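Local atomic coordinates of putative oxidoreductase (Staphylococcus aureus subsp. aureus, PDB entry 3IV4), a protein that probably acts as a monothiol bacilliredoxin, a thioredoxin-fold oxidoreductase that takes part in thiol-disulfide exchange. Residues C36-N41 with E81-F86; N47-E52 with S106-E111; T76-E81 with V94-H99. All coordinates share one frame; numbering follows the deposited sequence. Where two conformers were deposited one is given.

Contact 1: residues C36-N41 with E81-F86; sequences CPISAN and ESPQAF
The pyrrolidine ring of Pro-83 presents one broad side to Ser-39, whose hydroxyl lies above that side with OG 3.5 Å from Pro-83 CB. At the rim of the same ring, near its mean plane, comes the methyl branch of Ile-38, with CG2 3.9 Å from Pro-83 CD. The two hydrocarbon groups cross at about a right angle, so the isoleucine meets the ring with the end of one branch. Between these two approaches sits the helix backbone itself, and Ser-39 CA is 3.7 Å from Pro-83 CG. The proline thus packs against the first turn of helix 37-53.

The peptide bond between Ser-82 and Pro-83 is cis, and a cis-proline loop set against the N terminus of the active-site helix is a hallmark of the thioredoxin fold. Here it faces, on the probable active-site helix, a Cys-Pro-Ile-Ser sequence in which Ser-39 takes the place of the second cysteine of a CXXC motif, consistent with a monothiol bacilliredoxin. Cys-36 occupies the N-cap position of the helix. In one of its two conformers, chi1 of 175° turns the sulfur back over the first turn, where Cys-36 SG accepts a capping bond from Ser-39 N at 3.3 Å, with an N-H...S angle of 157°.

Ser-39 OG and Ser-82 OG are 4.1 Å apart and do not bond. Each is bonded instead to residues at the end of strand 26-32 or just beyond it: Ser-39 OG to His-32 ND1 and Ser-33 N, which fix its rotation, and Ser-82 OG to Ser-33 OG. Pro-83 is backbone-bonded to His-99, and strand 84-89 starts at the next residue.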
loop_
_atom_site.group_PDB
_atom_site.type_symbol
_atom_site.label_atom_id
_atom_site.label_comp_id
_atom_site.label_asym_id
_atom_site.label_seq_id
_atom_site.Cartn_x
_atom_site.Cartn_y
_atom_site.Cartn_z
ATOM N N CYS A 36 2.305 4.649 14.884
ATOM C CA CYS A 36 2.457 3.223 15.175
ATOM C C CYS A 36 3.805 2.653 14.686
ATOM O O CYS A 36 4.040 2.617 13.478
ATOM C CB CYS A 36 1.281 2.475 14.522
ATOM S SG CYS A 36 1.286 0.692 14.586
ATOM N N PRO A 37 4.697 2.212 15.614
ATOM C CA PRO A 37 5.931 1.512 15.220
ATOM C C PRO A 37 5.708 0.316 14.308
ATOM O O PRO A 37 6.517 0.090 13.419
ATOM C CB PRO A 37 6.554 1.055 16.549
ATOM C CG PRO A 37 5.862 1.783 17.603
ATOM C CD PRO A 37 4.554 2.303 17.088
ATOM N N ILE A 38 4.618 -0.421 14.492
ATOM C CA ILE A 38 4.358 -1.567 13.611
ATOM C C ILE A 38 4.111 -1.073 12.180
ATOM O O ILE A 38 4.623 -1.636 11.200
ATOM C CB ILE A 38 3.170 -2.446 14.113
ATOM C CG1 ILE A 38 3.501 -3.058 15.471
ATOM C CG2 ILE A 38 2.842 -3.544 13.082
ATOM C CD1 ILE A 38 2.298 -3.560 16.262
ATOM N N SER A 39 3.348 0.003 12.051
ATOM C CA SER A 39 3.115 0.595 10.742
ATOM C C SER A 39 4.393 1.171 10.123
ATOM O O SER A 39 4.656 0.985 8.922
ATOM C CB SER A 39 2.017 1.665 10.815
ATOM O OG SER A 39 1.485 1.887 9.519
ATOM N N ALA A 40 5.202 1.856 10.931
ATOM C CA ALA A 40 6.481 2.357 10.425
ATOM C C ALA A 40 7.386 1.235 9.927
ATOM O O ALA A 40 8.066 1.408 8.923
ATOM C CB ALA A 40 7.206 3.147 11.522
ATOM N N ASN A 41 7.405 0.103 10.632
ATOM C CA ASN A 41 8.188 -1.059 10.176
ATOM C C ASN A 41 7.684 -1.535 8.810
ATOM O O ASN A 41 8.477 -1.807 7.895
ATOM C CB ASN A 41 8.079 -2.202 11.199
ATOM C CG ASN A 41 8.863 -1.939 12.474
ATOM O OD1 ASN A 41 9.768 -1.111 12.503
ATOM N ND2 ASN A 41 8.518 -2.664 13.542
ATOM N N GLU A 81 -7.395 -2.971 8.468
ATOM C CA GLU A 81 -6.313 -3.093 9.453
ATOM C C GLU A 81 -5.331 -1.996 9.131
ATOM O O GLU A 81 -5.337 -1.446 8.026
ATOM C CB GLU A 81 -5.563 -4.428 9.355
ATOM C CG GLU A 81 -6.426 -5.671 9.482
ATOM C CD GLU A 81 -6.824 -5.999 10.906
ATOM O OE1 GLU A 81 -6.357 -5.342 11.868
ATOM O OE2 GLU A 81 -7.618 -6.949 11.051
ATOM N N SER A 82 -4.453 -1.708 10.087
ATOM C CA SER A 82 -3.312 -0.858 9.798
ATOM C C SER A 82 -2.099 -1.350 10.586
ATOM O O SER A 82 -2.201 -1.615 11.789
ATOM C CB SER A 82 -3.624 0.603 10.080
ATOM O OG SER A 82 -2.602 1.411 9.540
ATOM N N PRO A 83 -0.952 -1.515 9.915
ATOM C CA PRO A 83 -0.720 -1.316 8.492
ATOM C C PRO A 83 -1.333 -2.464 7.688
ATOM O O PRO A 83 -1.454 -3.574 8.187
ATOM C CB PRO A 83 0.803 -1.355 8.390
ATOM C CG PRO A 83 1.222 -2.281 9.468
ATOM C CD PRO A 83 0.255 -2.022 10.599
ATOM N N GLN A 84 -1.658 -2.201 6.428
ATOM C CA GLN A 84 -2.285 -3.210 5.580
ATOM C C GLN A 84 -1.875 -2.937 4.156
ATOM O O GLN A 84 -2.017 -1.817 3.677
ATOM C CB GLN A 84 -3.799 -3.135 5.736
ATOM C CG GLN A 84 -4.553 -4.240 5.031
ATOM C CD GLN A 84 -6.044 -4.183 5.389
ATOM O OE1 GLN A 84 -6.669 -3.116 5.315
ATOM N NE2 GLN A 84 -6.602 -5.318 5.817
ATOM N N ALA A 85 -1.379 -3.953 3.460
ATOM C CA ALA A 85 -0.889 -3.732 2.107
ATOM C C ALA A 85 -1.694 -4.557 1.129
ATOM O O ALA A 85 -2.136 -5.662 1.463
ATOM C CB ALA A 85 0.602 -4.088 2.013
ATOM N N PHE A 86 -1.886 -4.000 -0.064
ATOM C CA PHE A 86 -2.682 -4.630 -1.113
ATOM C C PHE A 86 -1.892 -4.592 -2.408
ATOM O O PHE A 86 -1.124 -3.670 -2.651
ATOM C CB PHE A 86 -3.957 -3.816 -1.359
ATOM C CG PHE A 86 -4.918 -3.840 -0.232
ATOM C CD1 PHE A 86 -5.895 -4.833 -0.171
ATOM C CD2 PHE A 86 -4.860 -2.882 0.794
ATOM C CE1 PHE A 86 -6.804 -4.875 0.886
ATOM C CE2 PHE A 86 -5.762 -2.920 1.839
ATOM C CZ PHE A 86 -6.731 -3.920 1.887
#

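Contact 2: residues N47-E52 with S106-E111; sequences NKFLYE and SLAQAE
Two helical segments approach most closely at Phe-49 and Leu-107, whose CA atoms are 7.1 Å apart. In the thioredoxin fold the helix that follows the active-site motif and the C-terminal helix pack on the same side of the central sheet, and the meeting of helix 37-53 with helix 104-110 illustrates how such neighbours can be joined by one aromatic side chain.

Phe-49 is that side chain. Its ring is directed at the second helix with CG anti to the backbone N (chi1 168°), a setting that swings it across the gap. Leu-107 covers one face through its CB, which lies 3.5 Å from the centroid of the Phe-49 ring and only 7° off the ring normal, a well-centred CH-pi contact. A branch of the same leucine reaches further back, with CD1 3.7 Å from Phe-49 CB, so that the leucine follows the aromatic side chain toward its root. Farther out along the ring, Phe-49 CE1 comes within 3.6 Å of Ala-108 N, an oblique approach, and 4.1 Å from Ala-108 CB.

Beneath both helices lies Phe-28 of strand 26-32, which meets Phe-49 edge-to-face and is also touched by Leu-107. The outer end of the Phe-49 ring is met by Glu-111, whose extended chain comes from the opposite direction. This carboxylate is turned 72° from the ring plane and is held by a salt bridge from its OE1 to Arg-53 NE; the same OE1 stands 3.6 Å from Phe-49 CZ, at the ring edge.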
loop_
_atom_site.group_PDB
_atom_site.type_symbol
_atom_site.label_atom_id
_atom_site.label_comp_id
_atom_site.label_asym_id
_atom_site.label_seq_id
_atom_site.Cartn_x
_atom_site.Cartn_y
_atom_site.Cartn_z
ATOM N N ASN A 47 8.928 0.581 1.335
ATOM C CA ASN A 47 9.920 1.393 0.628
ATOM C C ASN A 47 11.125 0.601 0.153
ATOM O O ASN A 47 11.629 0.862 -0.929
ATOM C CB ASN A 47 10.433 2.536 1.505
ATOM C CG ASN A 47 9.573 3.764 1.429
ATOM O OD1 ASN A 47 9.461 4.397 0.384
ATOM N ND2 ASN A 47 8.966 4.121 2.551
ATOM N N LYS A 48 11.615 -0.328 0.977
ATOM C CA LYS A 48 12.763 -1.168 0.592
ATOM C C LYS A 48 12.419 -2.037 -0.603
ATOM O O LYS A 48 13.188 -2.149 -1.559
ATOM C CB LYS A 48 13.203 -2.040 1.771
ATOM C CG LYS A 48 14.117 -1.318 2.746
ATOM C CD LYS A 48 14.108 -2.060 4.055
ATOM C CE LYS A 48 15.181 -1.559 4.979
ATOM N NZ LYS A 48 15.130 -2.447 6.183
ATOM N N PHE A 49 11.233 -2.621 -0.582
ATOM C CA PHE A 49 10.795 -3.448 -1.690
ATOM C C PHE A 49 10.652 -2.629 -2.984
ATOM O O PHE A 49 11.186 -3.005 -4.045
ATOM C CB PHE A 49 9.461 -4.093 -1.302
ATOM C CG PHE A 49 8.750 -4.740 -2.454
ATOM C CD1 PHE A 49 9.195 -5.961 -2.961
ATOM C CD2 PHE A 49 7.636 -4.126 -3.030
ATOM C CE1 PHE A 49 8.542 -6.560 -4.026
ATOM C CE2 PHE A 49 6.978 -4.717 -4.090
ATOM C CZ PHE A 49 7.429 -5.938 -4.582
ATOM N N LEU A 50 9.925 -1.512 -2.909
ATOM C CA LEU A 50 9.687 -0.712 -4.107
ATOM C C LEU A 50 10.971 -0.144 -4.695
ATOM O O LEU A 50 11.157 -0.138 -5.928
ATOM C CB LEU A 50 8.715 0.421 -3.793
ATOM C CG LEU A 50 7.292 -0.000 -3.438
ATOM C CD1 LEU A 50 6.552 1.187 -2.824
ATOM C CD2 LEU A 50 6.569 -0.593 -4.643
ATOM N N TYR A 51 11.842 0.336 -3.811
ATOM C CA TYR A 51 13.147 0.876 -4.216
ATOM C C TYR A 51 14.003 -0.178 -4.923
ATOM O O TYR A 51 14.579 0.081 -5.971
ATOM C CB TYR A 51 13.857 1.453 -2.995
ATOM C CG TYR A 51 15.210 2.041 -3.243
ATOM C CD1 TYR A 51 15.365 3.197 -3.993
ATOM C CD2 TYR A 51 16.334 1.458 -2.681
ATOM C CE1 TYR A 51 16.638 3.748 -4.195
ATOM C CE2 TYR A 51 17.587 1.990 -2.869
ATOM C CZ TYR A 51 17.735 3.122 -3.633
ATOM O OH TYR A 51 18.999 3.647 -3.806
ATOM N N GLU A 52 14.032 -1.385 -4.371
ATOM C CA GLU A 52 14.785 -2.478 -4.995
ATOM C C GLU A 52 14.187 -2.853 -6.359
ATOM O O GLU A 52 14.917 -3.237 -7.286
ATOM C CB GLU A 52 14.828 -3.685 -4.038
ATOM C CG GLU A 52 15.918 -4.729 -4.284
ATOM C CD GLU A 52 17.318 -4.143 -4.457
ATOM O OE1 GLU A 52 17.683 -3.869 -5.620
ATOM O OE2 GLU A 52 18.049 -3.945 -3.454
ATOM N N SER A 106 7.257 -11.011 1.532
ATOM C CA SER A 106 5.846 -11.224 1.223
ATOM C C SER A 106 5.374 -10.371 0.050
ATOM O O SER A 106 4.581 -10.824 -0.779
ATOM C CB SER A 106 4.960 -11.043 2.445
ATOM O OG SER A 106 4.823 -9.675 2.795
ATOM N N LEU A 107 5.877 -9.140 -0.026
ATOM C CA LEU A 107 5.596 -8.278 -1.165
ATOM C C LEU A 107 6.111 -8.925 -2.444
ATOM O O LEU A 107 5.433 -8.918 -3.470
ATOM C CB LEU A 107 6.200 -6.884 -0.944
ATOM C CG LEU A 107 5.526 -6.046 0.165
ATOM C CD1 LEU A 107 6.472 -4.996 0.729
ATOM C CD2 LEU A 107 4.258 -5.372 -0.349
ATOM N N ALA A 108 7.300 -9.516 -2.370
ATOM C CA ALA A 108 7.856 -10.199 -3.538
ATOM C C ALA A 108 7.027 -11.427 -3.952
ATOM O O ALA A 108 6.793 -11.659 -5.140
ATOM C CB ALA A 108 9.291 -10.572 -3.280
ATOM N N GLN A 109 6.539 -12.174 -2.970
ATOM C CA GLN A 109 5.675 -13.325 -3.233
ATOM C C GLN A 109 4.371 -12.923 -3.897
ATOM O O GLN A 109 3.834 -13.675 -4.716
ATOM C CB GLN A 109 5.364 -14.060 -1.938
ATOM C CG GLN A 109 6.515 -14.859 -1.374
ATOM C CD GLN A 109 6.503 -14.926 0.169
ATOM O OE1 GLN A 109 5.457 -14.795 0.814
ATOM N NE2 GLN A 109 7.671 -15.120 0.754
ATOM N N ALA A 110 3.875 -11.728 -3.566
ATOM C CA ALA A 110 2.628 -11.236 -4.147
ATOM C C ALA A 110 2.692 -11.166 -5.662
ATOM O O ALA A 110 1.676 -11.332 -6.339
ATOM C CB ALA A 110 2.284 -9.855 -3.571
ATOM N N GLU A 111 3.886 -10.921 -6.193
ATOM C CA GLU A 111 4.067 -10.738 -7.629
ATOM C C GLU A 111 4.128 -12.037 -8.429
ATOM O O GLU A 111 3.968 -12.001 -9.656
ATOM C CB GLU A 111 5.343 -9.946 -7.909
ATOM C CG GLU A 111 5.404 -8.598 -7.230
ATOM C CD GLU A 111 6.624 -7.808 -7.658
ATOM O OE1 GLU A 111 7.760 -8.203 -7.320
ATOM O OE2 GLU A 111 6.435 -6.783 -8.330
#

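Contact 3: residues T76-E81 with V94-H99; sequences TNVKHE and VWNRDH
From Val-78 to Glu-81 the loop runs within 19° of the direction taken by Asn-96 to His-99, and the CA atoms close from 8.5 Å at Val-78 and Asn-96 to 6.6 Å at Glu-81 and Asp-98. This is a case in which two segments of one chain run side by side, touching through side chains.

At the wider end Val-78 and Asn-96 extend toward each other from opposite directions. The valine straddles the amide end: CG2 is 3.6 Å from Asn-96 ND2, while CG1 lies nearer OD1. At the closer end the contact begins with the aliphatic bases of two acids, Glu-81 CB and Asp-98 CB being 3.9 Å apart. The glutamate then bends sharply at CG (chi2 -78°), which carries its carboxylate up beside His-99. There OE1 meets the edge of the imidazole, 3.3 Å from His-99 CE1 and near the ring plane, a contact with a carbon rather than with a ring nitrogen.

The ring is held through ND1: His-99 ND1 donates to Asp-98 OD1 over 2.8 Å, nearly straight, in the plane of the imidazole but 31° out of that of the carboxylate, on its anti side.

At the end of helix 66-76, Val-78 N donates to Thr-76 OG1 in an ST turn. The loop lies along strand 92-98, the outermost strand at this end of the sheet, which pairs with strand 84-89 and whose Trp-95 packs on helix 104-110.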
loop_
_atom_site.group_PDB
_atom_site.type_symbol
_atom_site.label_atom_id
_atom_site.label_comp_id
_atom_site.label_asym_id
_atom_site.label_seq_id
_atom_site.Cartn_x
_atom_site.Cartn_y
_atom_site.Cartn_z
ATOM N N THR A 76 -12.307 -4.213 -1.709
ATOM C CA THR A 76 -11.605 -5.496 -1.626
ATOM C C THR A 76 -12.365 -6.505 -0.783
ATOM O O THR A 76 -12.020 -7.696 -0.756
ATOM C CB THR A 76 -10.212 -5.267 -0.958
ATOM O OG1 THR A 76 -10.403 -4.741 0.370
ATOM C CG2 THR A 76 -9.350 -4.294 -1.782
ATOM N N ASN A 77 -13.414 -6.046 -0.100
ATOM C CA ASN A 77 -14.058 -6.838 0.945
ATOM C C ASN A 77 -13.127 -7.403 2.020
ATOM O O ASN A 77 -13.383 -8.460 2.601
ATOM C CB ASN A 77 -14.954 -7.931 0.363
ATOM C CG ASN A 77 -16.076 -8.286 1.307
ATOM O OD1 ASN A 77 -16.497 -7.456 2.129
ATOM N ND2 ASN A 77 -16.550 -9.518 1.226
ATOM N N VAL A 78 -12.052 -6.660 2.294
ATOM C CA VAL A 78 -11.114 -7.006 3.341
ATOM C C VAL A 78 -11.268 -5.993 4.475
ATOM O O VAL A 78 -11.095 -4.793 4.269
ATOM C CB VAL A 78 -9.661 -7.024 2.810
ATOM C CG1 VAL A 78 -8.685 -7.286 3.942
ATOM C CG2 VAL A 78 -9.509 -8.105 1.726
ATOM N N LYS A 79 -11.612 -6.464 5.670
ATOM C CA LYS A 79 -11.848 -5.531 6.768
ATOM C C LYS A 79 -10.574 -4.773 7.117
ATOM O O LYS A 79 -9.453 -5.280 6.996
ATOM C CB LYS A 79 -12.459 -6.215 7.992
ATOM C CG LYS A 79 -13.906 -6.705 7.779
ATOM C CD LYS A 79 -14.949 -5.590 7.743
ATOM C CE LYS A 79 -16.258 -6.095 7.157
ATOM N NZ LYS A 79 -16.101 -6.363 5.682
ATOM N N HIS A 80 -10.784 -3.530 7.506
ATOM C CA HIS A 80 -9.694 -2.616 7.734
ATOM C C HIS A 80 -8.685 -3.087 8.788
ATOM O O HIS A 80 -9.066 -3.529 9.872
ATOM C CB HIS A 80 -10.247 -1.259 8.147
ATOM C CG HIS A 80 -9.180 -0.321 8.589
ATOM N ND1 HIS A 80 -8.347 0.305 7.689
ATOM C CD2 HIS A 80 -8.754 0.043 9.822
ATOM C CE1 HIS A 80 -7.476 1.049 8.346
ATOM N NE2 HIS A 80 -7.696 0.903 9.641
ATOM N N GLU A 81 -7.395 -2.971 8.468
ATOM C CA GLU A 81 -6.313 -3.093 9.453
ATOM C C GLU A 81 -5.331 -1.996 9.131
ATOM O O GLU A 81 -5.337 -1.446 8.026
ATOM C CB GLU A 81 -5.563 -4.428 9.355
ATOM C CG GLU A 81 -6.426 -5.671 9.482
ATOM C CD GLU A 81 -6.824 -5.999 10.906
ATOM O OE1 GLU A 81 -6.357 -5.342 11.868
ATOM O OE2 GLU A 81 -7.618 -6.949 11.051
ATOM N N VAL A 94 -5.297 -8.947 -5.775
ATOM C CA VAL A 94 -4.830 -10.333 -5.871
ATOM C C VAL A 94 -4.094 -10.810 -4.618
ATOM O O VAL A 94 -3.771 -11.996 -4.510
ATOM C CB VAL A 94 -3.943 -10.581 -7.114
ATOM C CG1 VAL A 94 -4.691 -10.256 -8.424
ATOM C CG2 VAL A 94 -2.700 -9.798 -7.034
ATOM N N TRP A 95 -3.822 -9.889 -3.685
ATOM C CA TRP A 95 -3.058 -10.211 -2.471
ATOM C C TRP A 95 -3.254 -9.104 -1.454
ATOM O O TRP A 95 -3.383 -7.923 -1.813
ATOM C CB TRP A 95 -1.566 -10.318 -2.835
ATOM C CG TRP A 95 -0.524 -10.417 -1.723
ATOM C CD1 TRP A 95 0.097 -11.559 -1.262
ATOM C CD2 TRP A 95 0.101 -9.321 -1.027
ATOM N NE1 TRP A 95 1.051 -11.231 -0.322
ATOM C CE2 TRP A 95 1.081 -9.867 -0.175
ATOM C CE3 TRP A 95 -0.066 -7.921 -1.064
ATOM C CZ2 TRP A 95 1.859 -9.080 0.664
ATOM C CZ3 TRP A 95 0.717 -7.141 -0.247
ATOM C CH2 TRP A 95 1.674 -7.722 0.606
ATOM N N ASN A 96 -3.264 -9.484 -0.181
ATOM C CA ASN A 96 -3.131 -8.502 0.892
ATOM C C ASN A 96 -2.414 -9.145 2.086
ATOM O O ASN A 96 -2.442 -10.375 2.248
ATOM C CB ASN A 96 -4.499 -7.957 1.309
ATOM C CG ASN A 96 -5.338 -8.974 2.053
ATOM O OD1 ASN A 96 -5.191 -9.145 3.254
ATOM N ND2 ASN A 96 -6.236 -9.648 1.339
ATOM N N ARG A 97 -1.796 -8.305 2.910
ATOM C CA ARG A 97 -1.224 -8.726 4.181
ATOM C C ARG A 97 -1.330 -7.576 5.146
ATOM O O ARG A 97 -1.465 -6.413 4.733
ATOM C CB ARG A 97 0.257 -9.129 4.053
ATOM C CG ARG A 97 0.538 -10.470 3.390
ATOM C CD ARG A 97 -0.107 -11.664 4.093
ATOM N NE ARG A 97 0.361 -12.930 3.529
ATOM C CZ ARG A 97 -0.125 -13.493 2.419
ATOM N NH1 ARG A 97 -1.127 -12.920 1.755
ATOM N NH2 ARG A 97 0.387 -14.641 1.977
ATOM N N ASP A 98 -1.236 -7.875 6.435
ATOM C CA ASP A 98 -1.280 -6.799 7.412
ATOM C C ASP A 98 -0.245 -7.010 8.497
ATOM O O ASP A 98 0.346 -8.092 8.604
ATOM C CB ASP A 98 -2.687 -6.643 8.011
ATOM C CG ASP A 98 -3.180 -7.914 8.650
ATOM O OD1 ASP A 98 -2.727 -8.238 9.771
ATOM O OD2 ASP A 98 -4.045 -8.595 8.043
ATOM N N HIS A 99 -0.014 -5.947 9.271
ATOM C CA HIS A 99 0.954 -5.967 10.381
ATOM C C HIS A 99 2.305 -6.513 9.962
ATOM O O HIS A 99 2.789 -6.172 8.877
ATOM C CB HIS A 99 0.356 -6.652 11.622
ATOM C CG HIS A 99 -0.887 -5.985 12.117
ATOM N ND1 HIS A 99 -2.139 -6.306 11.644
ATOM C CD2 HIS A 99 -1.073 -5.004 13.037
ATOM C CE1 HIS A 99 -3.040 -5.533 12.226
ATOM N NE2 HIS A 99 -2.420 -4.744 13.087
#

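How the contacts relate
From the N terminus, helix 37-53 supplies the first partners of two contacts: its start enters contact 1 and a later part enters contact 2. The chain then passes through helix 66-76 and the loop 76-81, where contact 3 begins, before 81-86 closes contact 1. Residues 94-99, at strand 92-98, close contact 3 and residues 106-111 finally close contact 2. Contacts 1 and 2 therefore cross, as do contacts 1 and 3, which share Glu-81, whereas contact 3 lies wholly within the span bridged by contact 2. Together they tie helix 37-53 to the cis-proline loop and the C-terminal helix, and the loop after helix 66-76 to the edge strand.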